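Oxidoreductase protein (Agrobacterium radiobacter, PDB 5UI9) probably catalyses an NAD-dependent oxidation or reduction of a small hydroxy acid or related compound, as a dimeric member of the GFO/IDH/MocA oxidoreductase family. Local coordinates at residues 150-155 against 227-232; 182-187 against 216-221. All blocks are in the same frame, centred on the assembly; numbering follows the deposited sequence.

Contact 1 of 2, residues 150-155 against 227-232; sequences WGRFSF and IVDVSY. With 8A1 ((2S)-2,3-dihydroxy-2-methylpropanoic acid), chain D.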
ATOM      1  N   TRP A 150     -11.167  -2.742   2.736  1.00 36.73           N
ATOM      2  CA  TRP A 150      -9.848  -2.355   2.272  1.00 35.80           C
ATOM      3  C   TRP A 150      -8.873  -3.490   2.494  1.00 34.30           C
ATOM      4  O   TRP A 150      -8.972  -4.204   3.489  1.00 34.60           O
ATOM      5  CB  TRP A 150      -9.360  -1.104   3.012  1.00 37.12           C
ATOM      6  CG  TRP A 150      -8.086  -0.548   2.459  1.00 36.51           C
ATOM      7  CD1 TRP A 150      -7.953   0.327   1.420  1.00 38.02           C
ATOM      8  CD2 TRP A 150      -6.761  -0.846   2.905  1.00 38.07           C
ATOM      9  NE1 TRP A 150      -6.626   0.596   1.192  1.00 39.70           N
ATOM     10  CE2 TRP A 150      -5.872  -0.105   2.096  1.00 38.25           C
ATOM     11  CE3 TRP A 150      -6.237  -1.654   3.922  1.00 38.58           C
ATOM     12  CZ2 TRP A 150      -4.490  -0.158   2.265  1.00 37.60           C
ATOM     13  CZ3 TRP A 150      -4.855  -1.700   4.093  1.00 37.43           C
ATOM     14  CH2 TRP A 150      -4.003  -0.957   3.265  1.00 36.24           C
ATOM     15  N   GLY A 151      -7.921  -3.641   1.582  1.00 33.59           N
ATOM     16  CA  GLY A 151      -6.852  -4.614   1.774  1.00 33.35           C
ATOM     17  C   GLY A 151      -5.525  -4.199   1.184  1.00 32.54           C
ATOM     18  O   GLY A 151      -5.468  -3.357   0.300  1.00 32.92           O
ATOM     19  N   ARG A 152      -4.456  -4.792   1.706  1.00 31.81           N
ATOM     20  CA  ARG A 152      -3.153  -4.726   1.091  1.00 31.96           C
ATOM     21  C   ARG A 152      -2.566  -6.123   1.038  1.00 30.08           C
ATOM     22  O   ARG A 152      -2.568  -6.831   2.045  1.00 29.95           O
ATOM     23  CB  ARG A 152      -2.212  -3.819   1.879  1.00 33.43           C
ATOM     24  CG  ARG A 152      -0.867  -3.624   1.186  1.00 34.82           C
ATOM     25  CD  ARG A 152       0.244  -3.289   2.158  1.00 36.28           C
ATOM     26  NE  ARG A 152       1.509  -3.073   1.457  1.00 37.18           N
ATOM     27  CZ  ARG A 152       2.686  -2.896   2.049  1.00 36.46           C
ATOM     28  NH1 ARG A 152       2.798  -2.896   3.371  1.00 39.43           N
ATOM     29  NH2 ARG A 152       3.766  -2.716   1.312  1.00 36.73           N
ATOM     30  N   PHE A 153      -2.042  -6.486  -0.133  1.00 29.55           N
ATOM     31  CA  PHE A 153      -1.397  -7.766  -0.380  1.00 28.96           C
ATOM     32  C   PHE A 153      -0.007  -7.462  -0.932  1.00 29.00           C
ATOM     33  O   PHE A 153       0.112  -6.893  -2.013  1.00 28.71           O
ATOM     34  CB  PHE A 153      -2.213  -8.574  -1.395  1.00 29.59           C
ATOM     35  CG  PHE A 153      -3.660  -8.729  -1.017  1.00 30.64           C
ATOM     36  CD1 PHE A 153      -4.593  -7.741  -1.351  1.00 32.03           C
ATOM     37  CD2 PHE A 153      -4.096  -9.851  -0.321  1.00 30.64           C
ATOM     38  CE1 PHE A 153      -5.926  -7.872  -0.990  1.00 32.68           C
ATOM     39  CE2 PHE A 153      -5.430  -9.986   0.043  1.00 32.07           C
ATOM     40  CZ  PHE A 153      -6.344  -8.994  -0.291  1.00 32.62           C
ATOM     41  N   SER A 154       1.031  -7.857  -0.201  1.00 28.14           N
ATOM     42  CA  SER A 154       2.393  -7.372  -0.440  1.00 29.29           C
ATOM     43  C   SER A 154       3.397  -8.524  -0.474  1.00 28.39           C
ATOM     44  O   SER A 154       3.424  -9.352   0.427  1.00 29.79           O
ATOM     45  CB  SER A 154       2.777  -6.379   0.662  1.00 29.04           C
ATOM     46  OG  SER A 154       4.038  -5.786   0.410  1.00 29.05           O
ATOM     47  N   PHE A 155       4.204  -8.576  -1.531  1.00 28.55           N
ATOM     48  CA  PHE A 155       5.292  -9.545  -1.655  1.00 28.60           C
ATOM     49  C   PHE A 155       6.503  -8.741  -2.089  1.00 29.12           C
ATOM     50  O   PHE A 155       6.641  -8.411  -3.273  1.00 27.25           O
ATOM     51  CB  PHE A 155       4.922 -10.623  -2.685  1.00 28.83           C
ATOM     52  CG  PHE A 155       5.920 -11.762  -2.792  1.00 28.98           C
ATOM     53  CD1 PHE A 155       7.116 -11.612  -3.489  1.00 28.84           C
ATOM     54  CD2 PHE A 155       5.625 -13.012  -2.251  1.00 29.22           C
ATOM     55  CE1 PHE A 155       8.016 -12.663  -3.599  1.00 29.35           C
ATOM     56  CE2 PHE A 155       6.520 -14.064  -2.364  1.00 29.17           C
ATOM     57  CZ  PHE A 155       7.717 -13.888  -3.039  1.00 29.24           C
ATOM     58  N   ILE A 227      -4.612  -2.724  -2.503  1.00 32.62           N
ATOM     59  CA  ILE A 227      -3.295  -2.519  -3.080  1.00 32.46           C
ATOM     60  C   ILE A 227      -2.599  -3.873  -3.202  1.00 30.32           C
ATOM     61  O   ILE A 227      -2.536  -4.634  -2.234  1.00 29.18           O
ATOM     62  CB  ILE A 227      -2.430  -1.603  -2.185  1.00 34.68           C
ATOM     63  CG1 ILE A 227      -3.049  -0.200  -2.076  1.00 38.92           C
ATOM     64  CG2 ILE A 227      -0.990  -1.519  -2.686  1.00 34.90           C
ATOM     65  CD1 ILE A 227      -3.141   0.560  -3.386  1.00 41.12           C
ATOM     66  N   VAL A 228      -2.089  -4.164  -4.394  1.00 29.60           N
ATOM     67  CA  VAL A 228      -1.173  -5.275  -4.612  1.00 29.69           C
ATOM     68  C   VAL A 228       0.172  -4.660  -4.961  1.00 29.07           C
ATOM     69  O   VAL A 228       0.313  -4.004  -6.002  1.00 30.59           O
ATOM     70  CB  VAL A 228      -1.650  -6.202  -5.737  1.00 30.20           C
ATOM     71  CG1 VAL A 228      -0.584  -7.240  -6.076  1.00 30.74           C
ATOM     72  CG2 VAL A 228      -2.940  -6.881  -5.318  1.00 32.17           C
ATOM     73  N   ASP A 229       1.151  -4.852  -4.088  1.00 28.29           N
ATOM     74  CA  ASP A 229       2.485  -4.309  -4.317  1.00 29.04           C
ATOM     75  C   ASP A 229       3.511  -5.434  -4.267  1.00 28.74           C
ATOM     76  O   ASP A 229       3.581  -6.182  -3.296  1.00 28.98           O
ATOM     77  CB  ASP A 229       2.796  -3.163  -3.343  1.00 29.26           C
ATOM     78  CG  ASP A 229       2.855  -3.597  -1.893  1.00 30.26           C
ATOM     79  OD1 ASP A 229       1.807  -3.633  -1.226  1.00 30.08           O
ATOM     80  OD2 ASP A 229       3.972  -3.852  -1.395  1.00 32.62           O
ATOM     81  N   VAL A 230       4.267  -5.569  -5.354  1.00 28.21           N
ATOM     82  CA  VAL A 230       5.249  -6.623  -5.502  1.00 27.04           C
ATOM     83  C   VAL A 230       6.597  -6.041  -5.915  1.00 26.11           C
ATOM     84  O   VAL A 230       6.661  -5.029  -6.625  1.00 26.06           O
ATOM     85  CB  VAL A 230       4.784  -7.731  -6.489  1.00 27.03           C
ATOM     86  CG1 VAL A 230       3.517  -8.392  -5.966  1.00 27.07           C
ATOM     87  CG2 VAL A 230       4.568  -7.198  -7.901  1.00 27.04           C
ATOM     88  N   SER A 231       7.665  -6.686  -5.448  1.00 25.25           N
ATOM     89  CA  SER A 231       9.027  -6.257  -5.727  1.00 26.05           C
ATOM     90  C   SER A 231       9.996  -7.412  -5.530  1.00 26.32           C
ATOM     91  O   SER A 231       9.882  -8.143  -4.540  1.00 27.05           O
ATOM     92  CB  SER A 231       9.422  -5.109  -4.789  1.00 25.93           C
ATOM     93  OG  SER A 231      10.803  -4.773  -4.911  1.00 26.25           O
ATOM     94  N   TYR A 232      10.925  -7.575  -6.473  1.00 26.64           N
ATOM     95  CA  TYR A 232      12.109  -8.432  -6.299  1.00 27.38           C
ATOM     96  C   TYR A 232      13.411  -7.607  -6.151  1.00 27.90           C
ATOM     97  O   TYR A 232      14.517  -8.143  -6.307  1.00 27.86           O
ATOM     98  CB  TYR A 232      12.219  -9.450  -7.442  1.00 28.26           C
ATOM     99  CG  TYR A 232      11.571 -10.792  -7.142  1.00 29.11           C
ATOM    100  CD1 TYR A 232      11.972 -11.551  -6.033  1.00 29.91           C
ATOM    101  CD2 TYR A 232      10.574 -11.315  -7.964  1.00 29.29           C
ATOM    102  CE1 TYR A 232      11.398 -12.785  -5.759  1.00 29.69           C
ATOM    103  CE2 TYR A 232       9.993 -12.546  -7.689  1.00 29.44           C
ATOM    104  CZ  TYR A 232      10.409 -13.273  -6.590  1.00 29.44           C
ATOM    105  OH  TYR A 232       9.841 -14.489  -6.312  1.00 29.91           O
TER
HETATM  106  OXT 8A1 D 402       6.595 -19.311  -6.948  1.00 31.39           O
HETATM  107  C   8A1 D 402       6.690 -18.806  -8.093  1.00 33.73           C
HETATM  108  O   8A1 D 402       5.791 -18.925  -8.955  1.00 33.42           O
HETATM  109  CA  8A1 D 402       7.923 -18.015  -8.447  1.00 33.73           C
HETATM  110  CB  8A1 D 402       7.591 -16.549  -8.168  1.00 33.14           C
HETATM  111  O1  8A1 D 402       8.747 -15.713  -8.283  1.00 31.24           O
HETATM  112  O2  8A1 D 402       8.239 -18.200  -9.837  1.00 33.85           O
HETATM  113  C3  8A1 D 402       9.118 -18.504  -7.627  1.00 33.10           C

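Contact 2 of 2, residues 182-187 against 216-221; sequences HTLDIA and ILLDHQ. With 8A1 ((2S)-2,3-dihydroxy-2-methylpropanoic acid), chain D.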
ATOM      1  N   HIS A 182       0.320 -14.490  -8.769  1.00 29.11           N
ATOM      2  CA  HIS A 182      -0.053 -15.084  -7.489  1.00 28.90           C
ATOM      3  C   HIS A 182      -0.736 -14.078  -6.574  1.00 27.90           C
ATOM      4  O   HIS A 182      -1.778 -14.373  -5.988  1.00 29.65           O
ATOM      5  CB  HIS A 182       1.166 -15.611  -6.716  1.00 28.21           C
ATOM      6  CG  HIS A 182       1.904 -16.725  -7.388  1.00 27.81           C
ATOM      7  ND1 HIS A 182       1.313 -17.932  -7.706  1.00 27.68           N
ATOM      8  CD2 HIS A 182       3.206 -16.838  -7.740  1.00 27.94           C
ATOM      9  CE1 HIS A 182       2.218 -18.728  -8.250  1.00 27.39           C
ATOM     10  NE2 HIS A 182       3.371 -18.086  -8.291  1.00 29.06           N
ATOM     11  N   THR A 183      -0.116 -12.907  -6.413  1.00 28.04           N
ATOM     12  CA  THR A 183      -0.603 -11.907  -5.461  1.00 27.78           C
ATOM     13  C   THR A 183      -1.989 -11.381  -5.857  1.00 28.02           C
ATOM     14  O   THR A 183      -2.842 -11.142  -5.000  1.00 27.74           O
ATOM     15  CB  THR A 183       0.374 -10.718  -5.343  1.00 27.50           C
ATOM     16  OG1 THR A 183       1.725 -11.177  -5.471  1.00 27.73           O
ATOM     17  CG2 THR A 183       0.210 -10.025  -4.007  1.00 27.84           C
ATOM     18  N   LEU A 184      -2.182 -11.187  -7.159  1.00 27.48           N
ATOM     19  CA  LEU A 184      -3.484 -10.822  -7.725  1.00 29.02           C
ATOM     20  C   LEU A 184      -4.535 -11.917  -7.529  1.00 29.70           C
ATOM     21  O   LEU A 184      -5.711 -11.619  -7.291  1.00 31.54           O
ATOM     22  CB  LEU A 184      -3.346 -10.502  -9.220  1.00 28.86           C
ATOM     23  CG  LEU A 184      -2.569  -9.222  -9.544  1.00 28.55           C
ATOM     24  CD1 LEU A 184      -2.153  -9.205 -11.008  1.00 29.08           C
ATOM     25  CD2 LEU A 184      -3.390  -7.986  -9.193  1.00 28.62           C
ATOM     26  N   ASP A 185      -4.112 -13.174  -7.633  1.00 30.29           N
ATOM     27  CA  ASP A 185      -5.007 -14.303  -7.368  1.00 30.49           C
ATOM     28  C   ASP A 185      -5.437 -14.304  -5.905  1.00 31.23           C
ATOM     29  O   ASP A 185      -6.605 -14.567  -5.607  1.00 30.37           O
ATOM     30  CB  ASP A 185      -4.346 -15.645  -7.694  1.00 29.92           C
ATOM     31  CG  ASP A 185      -5.337 -16.794  -7.656  1.00 31.30           C
ATOM     32  OD1 ASP A 185      -6.142 -16.905  -8.604  1.00 31.08           O
ATOM     33  OD2 ASP A 185      -5.340 -17.558  -6.662  1.00 30.76           O
ATOM     34  N   ILE A 186      -4.493 -14.010  -5.002  1.00 30.80           N
ATOM     35  CA  ILE A 186      -4.814 -13.924  -3.575  1.00 30.57           C
ATOM     36  C   ILE A 186      -5.814 -12.789  -3.337  1.00 30.26           C
ATOM     37  O   ILE A 186      -6.778 -12.968  -2.607  1.00 29.13           O
ATOM     38  CB  ILE A 186      -3.557 -13.767  -2.684  1.00 30.61           C
ATOM     39  CG1 ILE A 186      -2.699 -15.038  -2.742  1.00 30.86           C
ATOM     40  CG2 ILE A 186      -3.956 -13.491  -1.232  1.00 31.30           C
ATOM     41  CD1 ILE A 186      -1.296 -14.888  -2.192  1.00 30.59           C
ATOM     42  N   ALA A 187      -5.594 -11.636  -3.960  1.00 31.63           N
ATOM     43  CA  ALA A 187      -6.514 -10.501  -3.816  1.00 32.68           C
ATOM     44  C   ALA A 187      -7.947 -10.896  -4.202  1.00 33.64           C
ATOM     45  O   ALA A 187      -8.891 -10.575  -3.486  1.00 33.09           O
ATOM     46  CB  ALA A 187      -6.040  -9.317  -4.648  1.00 34.05           C
ATOM     47  N   ILE A 216      -0.134  -1.957  -7.855  1.00 30.28           N
ATOM     48  CA  ILE A 216      -1.437  -2.089  -8.499  1.00 30.01           C
ATOM     49  C   ILE A 216      -2.538  -1.685  -7.517  1.00 30.42           C
ATOM     50  O   ILE A 216      -2.537  -2.123  -6.369  1.00 29.69           O
ATOM     51  CB  ILE A 216      -1.679  -3.543  -8.978  1.00 30.14           C
ATOM     52  CG1 ILE A 216      -0.494  -4.043  -9.813  1.00 29.97           C
ATOM     53  CG2 ILE A 216      -2.981  -3.644  -9.777  1.00 31.64           C
ATOM     54  CD1 ILE A 216      -0.609  -5.475 -10.288  1.00 30.68           C
ATOM     55  N   LEU A 217      -3.473  -0.859  -7.985  1.00 31.30           N
ATOM     56  CA  LEU A 217      -4.641  -0.438  -7.208  1.00 33.52           C
ATOM     57  C   LEU A 217      -5.887  -1.132  -7.762  1.00 33.91           C
ATOM     58  O   LEU A 217      -6.213  -0.959  -8.933  1.00 34.66           O
ATOM     59  CB  LEU A 217      -4.806   1.076  -7.308  1.00 35.33           C
ATOM     60  CG  LEU A 217      -5.970   1.772  -6.600  1.00 37.79           C
ATOM     61  CD1 LEU A 217      -5.958   1.555  -5.097  1.00 37.14           C
ATOM     62  CD2 LEU A 217      -5.911   3.265  -6.908  1.00 40.77           C
ATOM     63  N   LEU A 218      -6.581  -1.896  -6.919  1.00 35.01           N
ATOM     64  CA  LEU A 218      -7.751  -2.685  -7.337  1.00 36.28           C
ATOM     65  C   LEU A 218      -9.058  -2.111  -6.805  1.00 36.10           C
ATOM     66  O   LEU A 218      -9.166  -1.802  -5.630  1.00 35.94           O
ATOM     67  CB  LEU A 218      -7.629  -4.121  -6.833  1.00 36.81           C
ATOM     68  CG  LEU A 218      -6.422  -4.962  -7.264  1.00 37.39           C
ATOM     69  CD1 LEU A 218      -6.497  -6.357  -6.646  1.00 37.10           C
ATOM     70  CD2 LEU A 218      -6.313  -5.063  -8.780  1.00 37.67           C
ATOM     71  N   ASP A 219     -10.051  -1.994  -7.678  1.00 38.09           N
ATOM     72  CA  ASP A 219     -11.418  -1.681  -7.271  1.00 38.20           C
ATOM     73  C   ASP A 219     -12.226  -2.969  -7.408  1.00 37.61           C
ATOM     74  O   ASP A 219     -12.513  -3.406  -8.520  1.00 36.82           O
ATOM     75  CB  ASP A 219     -11.973  -0.564  -8.144  1.00 39.93           C
ATOM     76  CG  ASP A 219     -11.033   0.643  -8.208  1.00 42.35           C
ATOM     77  OD1 ASP A 219     -10.722   1.215  -7.138  1.00 42.36           O
ATOM     78  OD2 ASP A 219     -10.598   1.029  -9.318  1.00 41.35           O
ATOM     79  N   HIS A 220     -12.551  -3.596  -6.279  1.00 36.72           N
ATOM     80  CA  HIS A 220     -13.290  -4.864  -6.293  1.00 37.96           C
ATOM     81  C   HIS A 220     -14.774  -4.634  -6.576  1.00 39.29           C
ATOM     82  O   HIS A 220     -15.306  -3.570  -6.275  1.00 40.84           O
ATOM     83  CB  HIS A 220     -13.083  -5.623  -4.986  1.00 37.33           C
ATOM     84  CG  HIS A 220     -11.670  -6.067  -4.770  1.00 36.87           C
ATOM     85  ND1 HIS A 220     -11.231  -7.332  -5.095  1.00 35.51           N
ATOM     86  CD2 HIS A 220     -10.593  -5.410  -4.275  1.00 37.07           C
ATOM     87  CE1 HIS A 220      -9.946  -7.439  -4.802  1.00 35.93           C
ATOM     88  NE2 HIS A 220      -9.534  -6.285  -4.302  1.00 35.09           N
ATOM     89  N   GLN A 221     -15.437  -5.631  -7.166  1.00 41.60           N
ATOM     90  CA  GLN A 221     -16.870  -5.525  -7.503  1.00 43.56           C
ATOM     91  C   GLN A 221     -17.762  -5.302  -6.272  1.00 44.26           C
ATOM     92  O   GLN A 221     -18.770  -4.599  -6.361  1.00 44.84           O
ATOM     93  CB  GLN A 221     -17.338  -6.763  -8.286  1.00 44.90           C
ATOM     94  CG  GLN A 221     -16.717  -6.888  -9.675  1.00 45.42           C
ATOM     95  CD  GLN A 221     -17.045  -8.199 -10.378  1.00 47.33           C
ATOM     96  OE1 GLN A 221     -17.789  -9.037  -9.863  1.00 49.01           O
ATOM     97  NE2 GLN A 221     -16.486  -8.380 -11.569  1.00 47.46           N
TER
HETATM   98  OXT 8A1 D 402       6.595 -19.311  -6.948  1.00 31.39           O
HETATM   99  C   8A1 D 402       6.690 -18.806  -8.093  1.00 33.73           C
HETATM  100  O   8A1 D 402       5.791 -18.925  -8.955  1.00 33.42           O
HETATM  101  CA  8A1 D 402       7.923 -18.015  -8.447  1.00 33.73           C
HETATM  102  CB  8A1 D 402       7.591 -16.549  -8.168  1.00 33.14           C
HETATM  103  O1  8A1 D 402       8.747 -15.713  -8.283  1.00 31.24           O
HETATM  104  O2  8A1 D 402       8.239 -18.200  -9.837  1.00 33.85           O
HETATM  105  C3  8A1 D 402       9.118 -18.504  -7.627  1.00 33.10           C

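Contact 1 of 2, residues 150-155 against 227-232
Asp229 turns its carboxylate in between its own backbone N and carbonyl carbon (chi1 65°), while Arg152 runs out extended with CG opposite its backbone N, and the two charged ends meet above neighbouring parallel strands. The grip is side-on: NE of Arg152 gives its hydrogen to OD1 of Asp229 at 2.8 Å, on the syn side, and NH2 of Arg152 reaches OD2 of Asp229 at 2.9 Å from above the carboxylate plane. Guanidinium and carboxylate are turned 22° from each other. OG of Ser154 donates to the same OD2 of Asp229 at 2.6 Å from the opposite face, and CB of Ser154 lies against one face of the guanidinium. Since OD2 also pairs with Arg156, the buried carboxylate is heavily compensated, which would probably keep it ionised.

Beneath these groups the backbones alternate donors and acceptors in parallel register, from Ile227 N to Gly151 O (3.0 Å) through to Ser231 N to Phe155 O (3.0 Å). On the other side of the sheet, Phe153 CB and Phe155 CB pack against Val228 CG2 and Val230 CG1, respectively. Farther along, Phe155 directs its ring edge at the face of Tyr232 in an offset edge-to-face pair, centroids 5.8 Å apart and planes at 73°. The hydroxyl of Tyr232 donates to O1 of the bound dihydroxy acid, OH to O1 2.6 Å, so this end of the strand pair borders the ligand pocket.

The Arg152 and Asp229 side faces the second subunit, whose Trp150 packs on both residues. Strands 245-250 and 213-220 flank the pair in the mixed sheet, and helix 175-191 lies against Phe155, Val228 and Val230 on its other face.

Contact 2 of 2, residues 182-187 against 216-221
Leu184 and Ala187 of helix 175-191 lie over Ile216, Leu218 and His220 of strand 213-220, a helix-on-sheet packing within the C-terminal alpha/beta domain of the GFO/IDH/MocA fold. The helix and strand segments run in roughly the same direction, 26° apart, with their axes 11.3 Å from each other.

Apolar contacts join the two elements. CD2 of Leu184 touches CD1 of Ile216 at 3.9 Å, the two side chains crossing at about a right angle, and the same methyl lies 4.2 Å from CD2 of Leu218. The other branch of Leu218 is used one helical turn on, where its CD1 meets CB of Ala187 at 3.6 Å; the small alanine lets the strand side chain come close to the helix.

The remaining approach involves the His220 ring, whose CE1 comes within 3.6 Å of Ala187 O, while its nitrogens bond elsewhere, ND1 to Gly192 O and NE2 to Ser226 OG, which fixes the turn of the imidazole.

Ligand binding falls to the far end of the helix segment. There His182 is stacked with Phe127, and its ND1 is hydrogen-bonded to Glu125 OE2, consistent with this carboxylate setting the turn of the ring. Lying at the ring edge and in its plane, carboxylate O of the dihydroxy acid accepts a nearly straight bond from NE2 of His182, 2.6 Å long with an N-H...O angle of 167°.

Both contacts are buried and use the same mixed sheet, with centres 9 Å apart. Contact 1 is strand against strand, bound by regular backbone hydrogen bonds and a charged cluster on the side facing the second subunit; contact 2 is helix against sheet, with no hydrogen bond between its segments and mostly methyl packing. Strands 225-231 and 213-220 are sheet neighbours, joined where Ile216 N lies 2.8 Å from Val228 O, a probable hydrogen bond. Thr183 on the helix packs on Val228 and Val230, so helix 175-191 spans both strands. Each contact reaches the dihydroxy acid from one end, through its hydroxyl in contact 1 and its carboxylate in contact 2.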